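Local coordinates for protein Two-component system sensor histidine kinase (Bacteroides thetaiotaomicron, PDB 3OTT) that probably senses saccharides with this extracellular beta-propeller and beta-sandwich part and passes the signal on as an ATP-dependent histidine kinase, at residues Arg347-Asp350 / Glu354-Asp357; Gly335-Gly340 / Cys610-Gly615; Gln631-Ile636 / Gln734-Pro739; Asp357-Arg362 / Lys366-Ser371. One frame throughout, in Å; residues are numbered along the deposited sequence.

Contacts 1, 2 and 4 all draw on one four-stranded propeller blade, whereas contact 3 belongs to the beta-sandwich at the C-terminal end. Contact 2 is the buried one, an all-aromatic meeting of this blade with the one that closes its propeller. Contacts 1 and 4 are partly buried and follow each other at Asp357: the first ties the turn leading into strand 359-361 with carboxylates, the second seals the chain leaving that strand with aromatic packing and backbone bonds. Contact 3 lies at the surface and is crossed by one side-chain hydrogen bond, with thin van der Waals contact beside it. It touches contact 1 where Arg355 and Arg738 approach with like charge.

Contact 1. Residues Arg347-Asp350 / Glu354-Asp357; sequences RFTD and ERHD
Thr349 (chi1 61°) and Asp357 (chi1 65°) both tuck their polar groups between their own backbone N and carbonyl carbon, and this brings hydroxyl and carboxylate together across the turn that joins strands 344-348 and 359-361 of a propeller blade. Thr349 OG1 donates to Asp357 OD1 at 2.9 Å, and the oxygen receives it on its syn lone pair. One step further out, the carboxylate of Asp350 grips two consecutive N-H groups of the returning chain. Asp350 OD1 takes Glu354 N at 3.2 Å, again through the syn lone pair, and also has a weak bond from Ala352 N inside the turn. Asp350 OD2 takes Arg355 N at 3.3 Å from above the carboxylate plane, 36° out of it. The turn is thus held at its mouth and outer end by acidic side chains. Glu354 OE2 comes within 3.9 Å of Asp350 OD1, like charges whose effect the N-H groups and nearby Arg355 probably offset at Asp350; the Glu354 side chain also touches the bound hexatantalum dodecabromide. Arg355 crosses Thr349 at about a right angle and presents a guanidinium face to the hydroxyl; NH1 lies 3.1 Å from Thr349 OG1, but no N-H points at that oxygen.

Contact 2. Residues Gly335-Gly340 / Cys610-Gly615; sequences GFYWFG and CVYLGG
The ring of Tyr612 receives two aromatic edges on the same face, that of Tyr337 toward its hydroxyl end and that of Phe339 toward its CB end. Both pairs are offset edge-to-face, with ring centroids of Tyr337 and Tyr612 5.7 Å apart and planes at 66°, and planes of Phe339 and Tyr612 at 71°. This aromatic cluster forms part of the interface between two neighbouring propeller blades. Strand 337-341 belongs to one blade; strand 610-615 belongs to the blade in which 310-313 joins strands from much later in the chain, the closure by which propellers commonly seal their ring. Tyr337 and Tyr612 each set CG beside the backbone N (chi1 -64° for both), which points their rings at each other across the gap. Phe339 CZ comes to 3.9 Å from Tyr612 CD1, which lies near the plane of the phenylalanine ring. The backbones stay well apart, with 8.1 Å between Phe339 CA and Gly614 CA, so between these two strands the contact is made by the rings. Phe348 of the adjacent strand meets both Tyr337 and Phe339, Phe619 adds another edge-to-face partner to Phe339, and Leu329 packs against Tyr612. At the polar end of the cluster, CE2 of Tyr337 is 3.9 Å from Tyr612 CZ, and Tyr337 OH is 3.3 Å from Tyr612 OH.

Contact 3. Residues Gln631-Ile636 / Gln734-Pro739; sequences QPERPI and QPSNRP. With TBR (hexatantalum dodecabromide), chain D.
Glu633 and Ile636 carry 631-636, the chain entering the beta-sandwich, onto the loop 734-739. At the start of the segment, Gln631 OE1 accepts from Arg634 NH2 at 3.1 Å, a bond internal to this run; together with the bond from Arg634 NH1 to Asp680 O it helps fix the guanidinium. Glu633 reaches outward with CG anti to its backbone N (chi1 -158°) and the rest of the chain extended; its OE1 takes the proton of Ser736 OG at 3.2 Å through the syn lone pair. That hydroxyl is used twice, because it also accepts from Arg738 N at 2.8 Å in a nearly straight bond (166°), forming an ST turn that sets the serine in place. Arg634 points elsewhere: its CG lies 3.8 Å from BR5 of the hexatantalum dodecabromide, and BR5 sits at the guanidinium edge. Pro635 follows, with CD 4.0 Å from BRA of the same cluster. Ile636 then turns back to the other loop, its CD1 4.3 Å from Arg738 O. The two segments lead into strands 637-643 and 740-746, which lie in different sheets of the sandwich; Ile636, just before the first, packs against Ile726 (strand 720-728) and Phe691 (strand 691-696) of the opposing sheet.

Contact 4. Residues Asp357-Arg362 / Lys366-Ser371; sequences DAIWYR and KTYPLS
Tyr368 packs against Ile359 with a ring face and against Tyr361 with an edge, where the chain leaving strand 359-361, outermost in its propeller blade, folds back beside it. Tyr368 CB is 3.5 Å from Tyr361 CD2, and CG, set beside the backbone N (chi1 -57°), brings the ring to Ile359. There a methyl lies over the ring: Ile359 CG2 stands 3.5 Å from the centroid of Tyr368 and only 9° off the normal, a CH-pi contact. Tyr368 CD1 meets Tyr361 CE2 at 3.7 Å, part of an offset edge-to-face pair with planes 70° apart. At the tip, OH is hydrogen-bonded outside the two segments. Just beyond the ring, Arg362 N donates to Tyr368 O at 3.1 Å, and Leu370 N returns a weak bond to Arg362 O. Leu370 CG closes on Tyr361 CB at 3.8 Å. Other polar ends find partners elsewhere in the fold, Tyr361 OH at Tyr397 and Arg402, Arg362 NH2 in a salt bridge with Asp322. The chemistry implies mainly apolar and aromatic packing, with one backbone bond and one weak one as a polar link at Arg362; Ile359 CG2 and Thr367 CG2 on opposite faces, with Tyr361 at an edge, probably restrict the rotation of Tyr368.

Contact 1. Residues Arg347-Asp350 / Glu354-Asp357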
loop_
_atom_site.group_PDB
_atom_site.type_symbol
_atom_site.label_atom_id
_atom_site.label_comp_id
_atom_site.label_asym_id
_atom_site.label_seq_id
_atom_site.Cartn_x
_atom_site.Cartn_y
_atom_site.Cartn_z
ATOM N N ARG B 347 -4.871 -2.184 16.762
ATOM C CA ARG B 347 -6.127 -2.740 17.237
ATOM C C ARG B 347 -7.056 -3.128 16.086
ATOM O O ARG B 347 -7.298 -2.324 15.179
ATOM C CB ARG B 347 -6.920 -1.699 18.022
ATOM C CG ARG B 347 -7.917 -2.263 18.976
ATOM C CD ARG B 347 -8.781 -1.140 19.474
ATOM N NE ARG B 347 -9.882 -0.915 18.550
ATOM C CZ ARG B 347 -10.960 -0.184 18.822
ATOM N NH1 ARG B 347 -11.079 0.407 20.000
ATOM N NH2 ARG B 347 -11.935 -0.084 17.921
ATOM N N PHE B 348 -7.626 -4.327 16.160
ATOM C CA PHE B 348 -8.470 -4.800 15.075
ATOM C C PHE B 348 -9.351 -5.933 15.595
ATOM O O PHE B 348 -9.064 -6.484 16.657
ATOM C CB PHE B 348 -7.598 -5.200 13.842
ATOM C CG PHE B 348 -6.692 -6.372 14.072
ATOM C CD1 PHE B 348 -5.487 -6.223 14.780
ATOM C CD2 PHE B 348 -7.023 -7.635 13.559
ATOM C CE1 PHE B 348 -4.613 -7.355 14.990
ATOM C CE2 PHE B 348 -6.175 -8.751 13.765
ATOM C CZ PHE B 348 -4.962 -8.611 14.517
ATOM N N THR B 349 -10.424 -6.268 14.906
ATOM C CA THR B 349 -11.364 -7.255 15.423
ATOM C C THR B 349 -11.419 -8.600 14.682
ATOM O O THR B 349 -11.882 -9.611 15.231
ATOM C CB THR B 349 -12.794 -6.712 15.441
ATOM O OG1 THR B 349 -13.175 -6.403 14.093
ATOM C CG2 THR B 349 -12.887 -5.447 16.329
ATOM N N ASP B 350 -10.983 -8.664 13.443
ATOM C CA ASP B 350 -10.943 -10.012 12.859
ATOM C C ASP B 350 -9.602 -10.308 12.184
ATOM O O ASP B 350 -9.105 -9.481 11.427
ATOM C CB ASP B 350 -12.154 -10.309 11.929
ATOM C CG ASP B 350 -11.953 -9.780 10.503
ATOM O OD1 ASP B 350 -11.839 -10.640 9.584
ATOM O OD2 ASP B 350 -11.908 -8.521 10.302
ATOM N N GLU B 354 -11.385 -8.584 7.191
ATOM C CA GLU B 354 -12.560 -8.320 6.336
ATOM C C GLU B 354 -13.329 -7.050 6.715
ATOM O O GLU B 354 -13.753 -6.297 5.843
ATOM C CB GLU B 354 -13.502 -9.507 6.338
ATOM C CG GLU B 354 -12.806 -10.764 5.985
ATOM C CD GLU B 354 -13.685 -11.982 6.129
ATOM O OE1 GLU B 354 -14.815 -11.974 5.556
ATOM O OE2 GLU B 354 -13.217 -12.953 6.787
ATOM N N ARG B 355 -13.530 -6.825 8.006
ATOM C CA ARG B 355 -14.019 -5.529 8.483
ATOM C C ARG B 355 -12.796 -4.634 8.477
ATOM O O ARG B 355 -11.796 -4.954 9.154
ATOM C CB ARG B 355 -14.561 -5.642 9.909
ATOM C CG ARG B 355 -15.229 -6.970 10.205
ATOM C CD ARG B 355 -15.953 -6.938 11.524
ATOM N NE ARG B 355 -15.936 -8.262 12.141
ATOM C CZ ARG B 355 -15.972 -8.484 13.455
ATOM N NH1 ARG B 355 -16.026 -7.468 14.321
ATOM N NH2 ARG B 355 -15.952 -9.736 13.906
ATOM N N HIS B 356 -12.828 -3.544 7.714
ATOM C CA HIS B 356 -11.595 -2.757 7.515
ATOM C C HIS B 356 -11.524 -1.682 8.610
ATOM O O HIS B 356 -11.653 -0.482 8.353
ATOM C CB HIS B 356 -11.506 -2.191 6.080
ATOM C CG HIS B 356 -11.519 -3.248 4.998
ATOM N ND1 HIS B 356 -10.472 -4.127 4.790
ATOM C CD2 HIS B 356 -12.446 -3.551 4.052
ATOM C CE1 HIS B 356 -10.758 -4.930 3.776
ATOM N NE2 HIS B 356 -11.951 -4.601 3.309
ATOM N N ASP B 357 -11.306 -2.148 9.843
ATOM C CA ASP B 357 -11.521 -1.351 11.061
ATOM C C ASP B 357 -10.305 -1.394 11.997
ATOM O O ASP B 357 -10.442 -1.298 13.211
ATOM C CB ASP B 357 -12.769 -1.857 11.816
ATOM C CG ASP B 357 -12.610 -3.287 12.357
ATOM O OD1 ASP B 357 -13.606 -3.762 12.941
ATOM O OD2 ASP B 357 -11.533 -3.946 12.231
#

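Contact 2. Residues Gly335-Gly340 / Cys610-Gly615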
loop_
_atom_site.group_PDB
_atom_site.type_symbol
_atom_site.label_atom_id
_atom_site.label_comp_id
_atom_site.label_asym_id
_atom_site.label_seq_id
_atom_site.Cartn_x
_atom_site.Cartn_y
_atom_site.Cartn_z
ATOM N N GLY B 335 -12.622 -8.736 23.097
ATOM C CA GLY B 335 -12.430 -9.402 21.826
ATOM C C GLY B 335 -11.568 -8.657 20.824
ATOM O O GLY B 335 -11.299 -9.180 19.732
ATOM N N PHE B 336 -11.081 -7.475 21.195
ATOM C CA PHE B 336 -10.168 -6.743 20.317
ATOM C C PHE B 336 -8.828 -7.463 20.283
ATOM O O PHE B 336 -8.330 -7.890 21.314
ATOM C CB PHE B 336 -9.950 -5.288 20.767
ATOM C CG PHE B 336 -11.168 -4.386 20.594
ATOM C CD1 PHE B 336 -11.508 -3.882 19.341
ATOM C CD2 PHE B 336 -11.966 -4.034 21.702
ATOM C CE1 PHE B 336 -12.650 -3.029 19.175
ATOM C CE2 PHE B 336 -13.093 -3.176 21.559
ATOM C CZ PHE B 336 -13.434 -2.685 20.297
ATOM N N TYR B 337 -8.227 -7.551 19.105
ATOM C CA TYR B 337 -6.866 -8.031 19.030
ATOM C C TYR B 337 -5.954 -6.842 19.124
ATOM O O TYR B 337 -6.299 -5.786 18.632
ATOM C CB TYR B 337 -6.631 -8.753 17.702
ATOM C CG TYR B 337 -7.456 -9.994 17.562
ATOM C CD1 TYR B 337 -8.770 -9.955 17.084
ATOM C CD2 TYR B 337 -6.906 -11.234 17.891
ATOM C CE1 TYR B 337 -9.512 -11.157 16.942
ATOM C CE2 TYR B 337 -7.612 -12.383 17.766
ATOM C CZ TYR B 337 -8.902 -12.359 17.298
ATOM O OH TYR B 337 -9.544 -13.574 17.199
ATOM N N TRP B 338 -4.796 -7.026 19.770
ATOM C CA TRP B 338 -3.816 -5.983 19.936
ATOM C C TRP B 338 -2.449 -6.584 19.625
ATOM O O TRP B 338 -1.896 -7.344 20.441
ATOM C CB TRP B 338 -3.793 -5.493 21.370
ATOM C CG TRP B 338 -5.008 -4.753 21.835
ATOM C CD1 TRP B 338 -6.078 -5.256 22.534
ATOM C CD2 TRP B 338 -5.238 -3.353 21.706
ATOM N NE1 TRP B 338 -6.983 -4.255 22.809
ATOM C CE2 TRP B 338 -6.491 -3.077 22.305
ATOM C CE3 TRP B 338 -4.529 -2.310 21.096
ATOM C CZ2 TRP B 338 -7.002 -1.782 22.384
ATOM C CZ3 TRP B 338 -5.042 -1.070 21.141
ATOM C CH2 TRP B 338 -6.262 -0.798 21.805
ATOM N N PHE B 339 -1.941 -6.225 18.443
ATOM C CA PHE B 339 -0.718 -6.765 17.903
ATOM C C PHE B 339 0.232 -5.570 17.734
ATOM O O PHE B 339 -0.023 -4.644 16.927
ATOM C CB PHE B 339 -1.011 -7.364 16.549
ATOM C CG PHE B 339 -1.621 -8.743 16.601
ATOM C CD1 PHE B 339 -2.299 -9.194 17.733
ATOM C CD2 PHE B 339 -1.529 -9.583 15.484
ATOM C CE1 PHE B 339 -2.840 -10.457 17.770
ATOM C CE2 PHE B 339 -2.078 -10.849 15.506
ATOM C CZ PHE B 339 -2.747 -11.289 16.686
ATOM N N GLY B 340 1.315 -5.585 18.512
ATOM C CA GLY B 340 2.273 -4.449 18.543
ATOM C C GLY B 340 3.712 -4.951 18.491
ATOM O O GLY B 340 4.010 -6.149 18.729
ATOM N N CYS B 610 -6.687 -21.603 18.556
ATOM C CA CYS B 610 -5.600 -21.403 17.619
ATOM C C CYS B 610 -4.448 -20.578 18.204
ATOM O O CYS B 610 -4.575 -19.984 19.270
ATOM C CB CYS B 610 -6.138 -20.775 16.354
ATOM S SG CYS B 610 -6.630 -19.135 16.672
ATOM N N VAL B 611 -3.317 -20.581 17.502
ATOM C CA VAL B 611 -2.085 -19.893 17.928
ATOM C C VAL B 611 -1.648 -18.861 16.876
ATOM O O VAL B 611 -1.574 -19.162 15.695
ATOM C CB VAL B 611 -0.935 -20.900 18.188
ATOM C CG1 VAL B 611 0.369 -20.166 18.637
ATOM C CG2 VAL B 611 -1.351 -21.913 19.234
ATOM N N TYR B 612 -1.388 -17.640 17.331
ATOM C CA TYR B 612 -0.870 -16.544 16.495
ATOM C C TYR B 612 0.633 -16.468 16.661
ATOM O O TYR B 612 1.140 -16.467 17.805
ATOM C CB TYR B 612 -1.510 -15.209 16.888
ATOM C CG TYR B 612 -3.007 -15.242 16.622
ATOM C CD1 TYR B 612 -3.535 -14.913 15.368
ATOM C CD2 TYR B 612 -3.888 -15.635 17.599
ATOM C CE1 TYR B 612 -4.891 -14.979 15.118
ATOM C CE2 TYR B 612 -5.297 -15.683 17.348
ATOM C CZ TYR B 612 -5.767 -15.379 16.116
ATOM O OH TYR B 612 -7.119 -15.446 15.896
ATOM N N LEU B 613 1.338 -16.380 15.534
ATOM C CA LEU B 613 2.785 -16.394 15.580
ATOM C C LEU B 613 3.281 -15.099 14.917
ATOM O O LEU B 613 3.168 -14.921 13.705
ATOM C CB LEU B 613 3.320 -17.638 14.898
ATOM C CG LEU B 613 2.849 -18.996 15.450
ATOM C CD1 LEU B 613 1.600 -19.574 14.723
ATOM C CD2 LEU B 613 4.003 -20.009 15.393
ATOM N N GLY B 614 3.757 -14.167 15.718
ATOM C CA GLY B 614 3.968 -12.822 15.182
ATOM C C GLY B 614 5.386 -12.710 14.747
ATOM O O GLY B 614 6.287 -13.285 15.360
ATOM N N GLY B 615 5.589 -12.041 13.632
ATOM C CA GLY B 615 6.894 -11.996 13.011
ATOM C C GLY B 615 7.035 -10.743 12.204
ATOM O O GLY B 615 6.554 -9.703 12.615
#

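Contact 3. Residues Gln631-Ile636 / Gln734-Pro739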
loop_
_atom_site.group_PDB
_atom_site.type_symbol
_atom_site.label_atom_id
_atom_site.label_comp_id
_atom_site.label_asym_id
_atom_site.label_seq_id
_atom_site.Cartn_x
_atom_site.Cartn_y
_atom_site.Cartn_z
ATOM N N GLN B 631 -7.483 -22.886 8.239
ATOM C CA GLN B 631 -8.391 -22.255 7.291
ATOM C C GLN B 631 -9.210 -21.115 7.906
ATOM O O GLN B 631 -9.893 -21.308 8.929
ATOM C CB GLN B 631 -9.238 -23.315 6.559
ATOM C CG GLN B 631 -8.343 -24.185 5.614
ATOM C CD GLN B 631 -7.892 -23.427 4.352
ATOM O OE1 GLN B 631 -8.682 -23.210 3.444
ATOM N NE2 GLN B 631 -6.623 -23.056 4.288
ATOM N N PRO B 632 -9.077 -19.906 7.307
ATOM C CA PRO B 632 -9.811 -18.699 7.678
ATOM C C PRO B 632 -11.282 -18.919 7.413
ATOM O O PRO B 632 -11.645 -19.698 6.537
ATOM C CB PRO B 632 -9.271 -17.641 6.705
ATOM C CG PRO B 632 -8.753 -18.440 5.495
ATOM C CD PRO B 632 -8.166 -19.662 6.165
ATOM N N GLU B 633 -12.130 -18.271 8.190
ATOM C CA GLU B 633 -13.549 -18.391 7.958
ATOM C C GLU B 633 -13.868 -17.675 6.629
ATOM O O GLU B 633 -13.358 -16.590 6.345
ATOM C CB GLU B 633 -14.378 -17.920 9.165
ATOM C CG GLU B 633 -15.809 -18.524 9.175
ATOM C CD GLU B 633 -16.546 -18.448 10.537
ATOM O OE1 GLU B 633 -17.753 -18.071 10.540
ATOM O OE2 GLU B 633 -15.947 -18.794 11.591
ATOM N N ARG B 634 -14.596 -18.370 5.771
ATOM C CA ARG B 634 -15.094 -17.791 4.564
ATOM C C ARG B 634 -16.633 -17.647 4.601
ATOM O O ARG B 634 -17.330 -18.492 5.179
ATOM C CB ARG B 634 -14.652 -18.638 3.383
ATOM C CG ARG B 634 -13.180 -18.407 3.001
ATOM C CD ARG B 634 -12.730 -19.381 1.915
ATOM N NE ARG B 634 -11.984 -20.475 2.515
ATOM C CZ ARG B 634 -12.483 -21.653 2.885
ATOM N NH1 ARG B 634 -13.757 -21.960 2.690
ATOM N NH2 ARG B 634 -11.663 -22.543 3.435
ATOM N N PRO B 635 -17.145 -16.567 3.991
ATOM C CA PRO B 635 -18.593 -16.379 3.903
ATOM C C PRO B 635 -19.293 -17.455 3.064
ATOM O O PRO B 635 -18.746 -17.936 2.075
ATOM C CB PRO B 635 -18.749 -15.028 3.201
ATOM C CG PRO B 635 -17.434 -14.874 2.420
ATOM C CD PRO B 635 -16.392 -15.456 3.357
ATOM N N ILE B 636 -20.506 -17.792 3.466
ATOM C CA ILE B 636 -21.365 -18.688 2.711
ATOM C C ILE B 636 -22.025 -17.867 1.623
ATOM O O ILE B 636 -22.459 -16.791 1.911
ATOM C CB ILE B 636 -22.455 -19.198 3.651
ATOM C CG1 ILE B 636 -21.816 -19.818 4.881
ATOM C CG2 ILE B 636 -23.514 -20.083 2.938
ATOM C CD1 ILE B 636 -22.864 -20.147 5.965
ATOM N N GLN B 734 -21.337 -26.014 17.611
ATOM C CA GLN B 734 -22.184 -24.825 17.651
ATOM C C GLN B 734 -22.336 -24.220 16.249
ATOM O O GLN B 734 -21.439 -24.345 15.427
ATOM C CB GLN B 734 -21.542 -23.781 18.559
ATOM C CG GLN B 734 -21.596 -24.122 20.021
ATOM C CD GLN B 734 -22.872 -23.617 20.685
ATOM O OE1 GLN B 734 -22.866 -22.553 21.305
ATOM N NE2 GLN B 734 -23.973 -24.366 20.540
ATOM N N PRO B 735 -23.486 -23.582 15.960
ATOM C CA PRO B 735 -23.544 -22.830 14.718
ATOM C C PRO B 735 -22.748 -21.544 14.863
ATOM O O PRO B 735 -22.686 -20.979 15.959
ATOM C CB PRO B 735 -25.038 -22.514 14.567
ATOM C CG PRO B 735 -25.730 -23.512 15.460
ATOM C CD PRO B 735 -24.805 -23.665 16.611
ATOM N N SER B 736 -22.125 -21.095 13.778
ATOM C CA SER B 736 -21.441 -19.804 13.769
ATOM C C SER B 736 -22.417 -18.628 13.836
ATOM O O SER B 736 -23.642 -18.787 13.660
ATOM C CB SER B 736 -20.597 -19.653 12.512
ATOM O OG SER B 736 -20.441 -18.273 12.206
ATOM N N ASN B 737 -21.858 -17.438 14.076
ATOM C CA ASN B 737 -22.660 -16.214 14.129
ATOM C C ASN B 737 -22.404 -15.304 12.908
ATOM O O ASN B 737 -22.624 -14.100 12.962
ATOM C CB ASN B 737 -22.569 -15.513 15.523
ATOM C CG ASN B 737 -21.156 -14.984 15.859
ATOM O OD1 ASN B 737 -20.135 -15.614 15.577
ATOM N ND2 ASN B 737 -21.113 -13.818 16.490
ATOM N N ARG B 738 -21.936 -15.923 11.814
ATOM C CA ARG B 738 -21.971 -15.351 10.459
ATOM C C ARG B 738 -22.916 -16.178 9.585
ATOM O O ARG B 738 -22.490 -16.860 8.644
ATOM C CB ARG B 738 -20.576 -15.301 9.802
ATOM C CG ARG B 738 -19.656 -14.198 10.334
ATOM C CD ARG B 738 -19.757 -12.898 9.532
ATOM N NE ARG B 738 -18.786 -11.890 9.986
ATOM C CZ ARG B 738 -18.224 -10.977 9.190
ATOM N NH1 ARG B 738 -18.538 -10.962 7.893
ATOM N NH2 ARG B 738 -17.349 -10.083 9.673
ATOM N N PRO B 739 -24.210 -16.119 9.890
ATOM C CA PRO B 739 -25.108 -16.867 9.026
ATOM C C PRO B 739 -25.337 -16.106 7.719
ATOM O O PRO B 739 -25.174 -14.883 7.667
ATOM C CB PRO B 739 -26.402 -16.945 9.840
ATOM C CG PRO B 739 -26.169 -16.117 11.095
ATOM C CD PRO B 739 -24.953 -15.314 10.882
HETATM TA TA1 TBR D . -8.309 -13.282 0.271
HETATM TA TA2 TBR D . -10.199 -15.169 -0.354
HETATM TA TA3 TBR D . -10.059 -14.134 2.303
HETATM TA TA4 TBR D . -12.225 -13.511 0.596
HETATM TA TA5 TBR D . -10.290 -11.589 1.217
HETATM TA TA6 TBR D . -10.376 -12.649 -1.354
HETATM BR BR1 TBR D . -7.593 -15.606 -0.650
HETATM BR BR2 TBR D . -7.419 -14.045 2.597
HETATM BR BR3 TBR D . -7.763 -10.939 1.189
HETATM BR BR4 TBR D . -7.918 -12.049 -1.970
HETATM BR BR5 TBR D . -9.981 -16.691 1.732
HETATM BR BR6 TBR D . -10.121 -12.021 3.806
HETATM BR BR7 TBR D . -12.833 -11.151 1.552
HETATM BR BR8 TBR D . -12.970 -12.531 -1.685
HETATM BR BR9 TBR D . -12.710 -15.882 -0.366
HETATM BR BRA TBR D . -12.560 -14.443 3.030
HETATM BR BRB TBR D . -10.550 -10.093 -0.894
HETATM BR BRC TBR D . -10.314 -14.762 -2.886
#

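Contact 4. Residues Asp357-Arg362 / Lys366-Ser371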
loop_
_atom_site.group_PDB
_atom_site.type_symbol
_atom_site.label_atom_id
_atom_site.label_comp_id
_atom_site.label_asym_id
_atom_site.label_seq_id
_atom_site.Cartn_x
_atom_site.Cartn_y
_atom_site.Cartn_z
ATOM N N ASP B 357 -11.306 -2.148 9.843
ATOM C CA ASP B 357 -11.521 -1.351 11.061
ATOM C C ASP B 357 -10.305 -1.394 11.997
ATOM O O ASP B 357 -10.442 -1.298 13.211
ATOM C CB ASP B 357 -12.769 -1.857 11.816
ATOM C CG ASP B 357 -12.610 -3.287 12.357
ATOM O OD1 ASP B 357 -13.606 -3.762 12.941
ATOM O OD2 ASP B 357 -11.533 -3.946 12.231
ATOM N N ALA B 358 -9.134 -1.562 11.412
ATOM C CA ALA B 358 -7.887 -1.530 12.173
ATOM C C ALA B 358 -7.629 -0.107 12.612
ATOM O O ALA B 358 -7.890 0.844 11.880
ATOM C CB ALA B 358 -6.758 -2.021 11.315
ATOM N N ILE B 359 -7.123 0.044 13.816
ATOM C CA ILE B 359 -6.576 1.332 14.216
ATOM C C ILE B 359 -5.101 1.139 14.589
ATOM O O ILE B 359 -4.755 0.231 15.352
ATOM C CB ILE B 359 -7.352 1.902 15.398
ATOM C CG1 ILE B 359 -8.807 2.112 14.994
ATOM C CG2 ILE B 359 -6.757 3.217 15.882
ATOM C CD1 ILE B 359 -9.679 2.385 16.207
ATOM N N TRP B 360 -4.240 2.012 14.081
ATOM C CA TRP B 360 -2.830 1.805 14.224
ATOM C C TRP B 360 -2.269 3.003 14.973
ATOM O O TRP B 360 -2.215 4.112 14.392
ATOM C CB TRP B 360 -2.162 1.683 12.857
ATOM C CG TRP B 360 -0.735 1.161 12.921
ATOM C CD1 TRP B 360 0.133 1.228 13.980
ATOM C CD2 TRP B 360 -0.045 0.483 11.866
ATOM N NE1 TRP B 360 1.320 0.619 13.647
ATOM C CE2 TRP B 360 1.229 0.143 12.356
ATOM C CE3 TRP B 360 -0.401 0.116 10.538
ATOM C CZ2 TRP B 360 2.168 -0.531 11.578
ATOM C CZ3 TRP B 360 0.527 -0.552 9.756
ATOM C CH2 TRP B 360 1.803 -0.878 10.278
ATOM N N TYR B 361 -1.888 2.759 16.243
ATOM C CA TYR B 361 -1.374 3.785 17.161
ATOM C C TYR B 361 0.134 3.897 16.997
ATOM O O TYR B 361 0.871 2.868 17.076
ATOM C CB TYR B 361 -1.679 3.440 18.613
ATOM C CG TYR B 361 -3.133 3.505 18.918
ATOM C CD1 TYR B 361 -3.974 2.375 18.705
ATOM C CD2 TYR B 361 -3.718 4.690 19.386
ATOM C CE1 TYR B 361 -5.371 2.442 18.941
ATOM C CE2 TYR B 361 -5.136 4.759 19.648
ATOM C CZ TYR B 361 -5.934 3.614 19.398
ATOM O OH TYR B 361 -7.282 3.634 19.609
ATOM N N ARG B 362 0.594 5.106 16.674
ATOM C CA ARG B 362 2.043 5.313 16.656
ATOM C C ARG B 362 2.453 6.703 16.887
ATOM O O ARG B 362 1.609 7.620 16.831
ATOM C CB ARG B 362 2.722 4.798 15.412
ATOM C CG ARG B 362 2.340 5.438 14.233
ATOM C CD ARG B 362 1.532 4.430 13.471
ATOM N NE ARG B 362 2.199 3.857 12.305
ATOM C CZ ARG B 362 1.659 3.942 11.089
ATOM N NH1 ARG B 362 0.493 4.578 10.944
ATOM N NH2 ARG B 362 2.251 3.402 10.035
ATOM N N LYS B 366 -1.255 11.770 13.555
ATOM C CA LYS B 366 -2.118 12.881 13.917
ATOM C C LYS B 366 -3.339 12.465 14.745
ATOM O O LYS B 366 -3.771 13.215 15.595
ATOM C CB LYS B 366 -2.568 13.655 12.657
ATOM C CG LYS B 366 -1.433 14.375 11.891
ATOM C CD LYS B 366 -0.374 14.995 12.847
ATOM C CE LYS B 366 0.300 16.215 12.208
ATOM N NZ LYS B 366 0.840 17.135 13.265
ATOM N N THR B 367 -3.890 11.288 14.515
ATOM C CA THR B 367 -5.189 11.001 15.093
ATOM C C THR B 367 -5.078 10.059 16.249
ATOM O O THR B 367 -5.848 10.178 17.181
ATOM C CB THR B 367 -6.113 10.324 14.072
ATOM O OG1 THR B 367 -5.965 11.006 12.844
ATOM C CG2 THR B 367 -7.576 10.396 14.515
ATOM N N TYR B 368 -4.139 9.114 16.139
ATOM C CA TYR B 368 -3.931 8.052 17.109
ATOM C C TYR B 368 -2.474 7.983 17.591
ATOM O O TYR B 368 -1.748 7.022 17.288
ATOM C CB TYR B 368 -4.407 6.704 16.563
ATOM C CG TYR B 368 -5.862 6.686 16.128
ATOM C CD1 TYR B 368 -6.882 6.776 17.065
ATOM C CD2 TYR B 368 -6.216 6.619 14.774
ATOM C CE1 TYR B 368 -8.241 6.799 16.673
ATOM C CE2 TYR B 368 -7.575 6.641 14.381
ATOM C CZ TYR B 368 -8.566 6.710 15.350
ATOM O OH TYR B 368 -9.903 6.727 15.003
ATOM N N PRO B 369 -2.041 8.992 18.370
ATOM C CA PRO B 369 -0.626 9.005 18.748
ATOM C C PRO B 369 -0.270 8.034 19.859
ATOM O O PRO B 369 -1.137 7.586 20.589
ATOM C CB PRO B 369 -0.379 10.480 19.160
ATOM C CG PRO B 369 -1.759 10.996 19.613
ATOM C CD PRO B 369 -2.813 10.094 18.996
ATOM N N LEU B 370 1.002 7.657 19.924
ATOM C CA LEU B 370 1.570 6.951 21.052
ATOM C C LEU B 370 2.806 7.679 21.531
ATOM O O LEU B 370 3.505 8.283 20.723
ATOM C CB LEU B 370 1.995 5.563 20.660
ATOM C CG LEU B 370 1.083 4.403 20.996
ATOM C CD1 LEU B 370 1.860 3.076 20.845
ATOM C CD2 LEU B 370 0.526 4.562 22.355
ATOM N N SER B 371 3.079 7.616 22.825
ATOM C CA SER B 371 4.278 8.222 23.394
ATOM C C SER B 371 5.569 7.693 22.722
ATOM O O SER B 371 6.536 8.432 22.687
ATOM C CB SER B 371 4.373 8.028 24.934
ATOM O OG SER B 371 4.195 6.630 25.259
#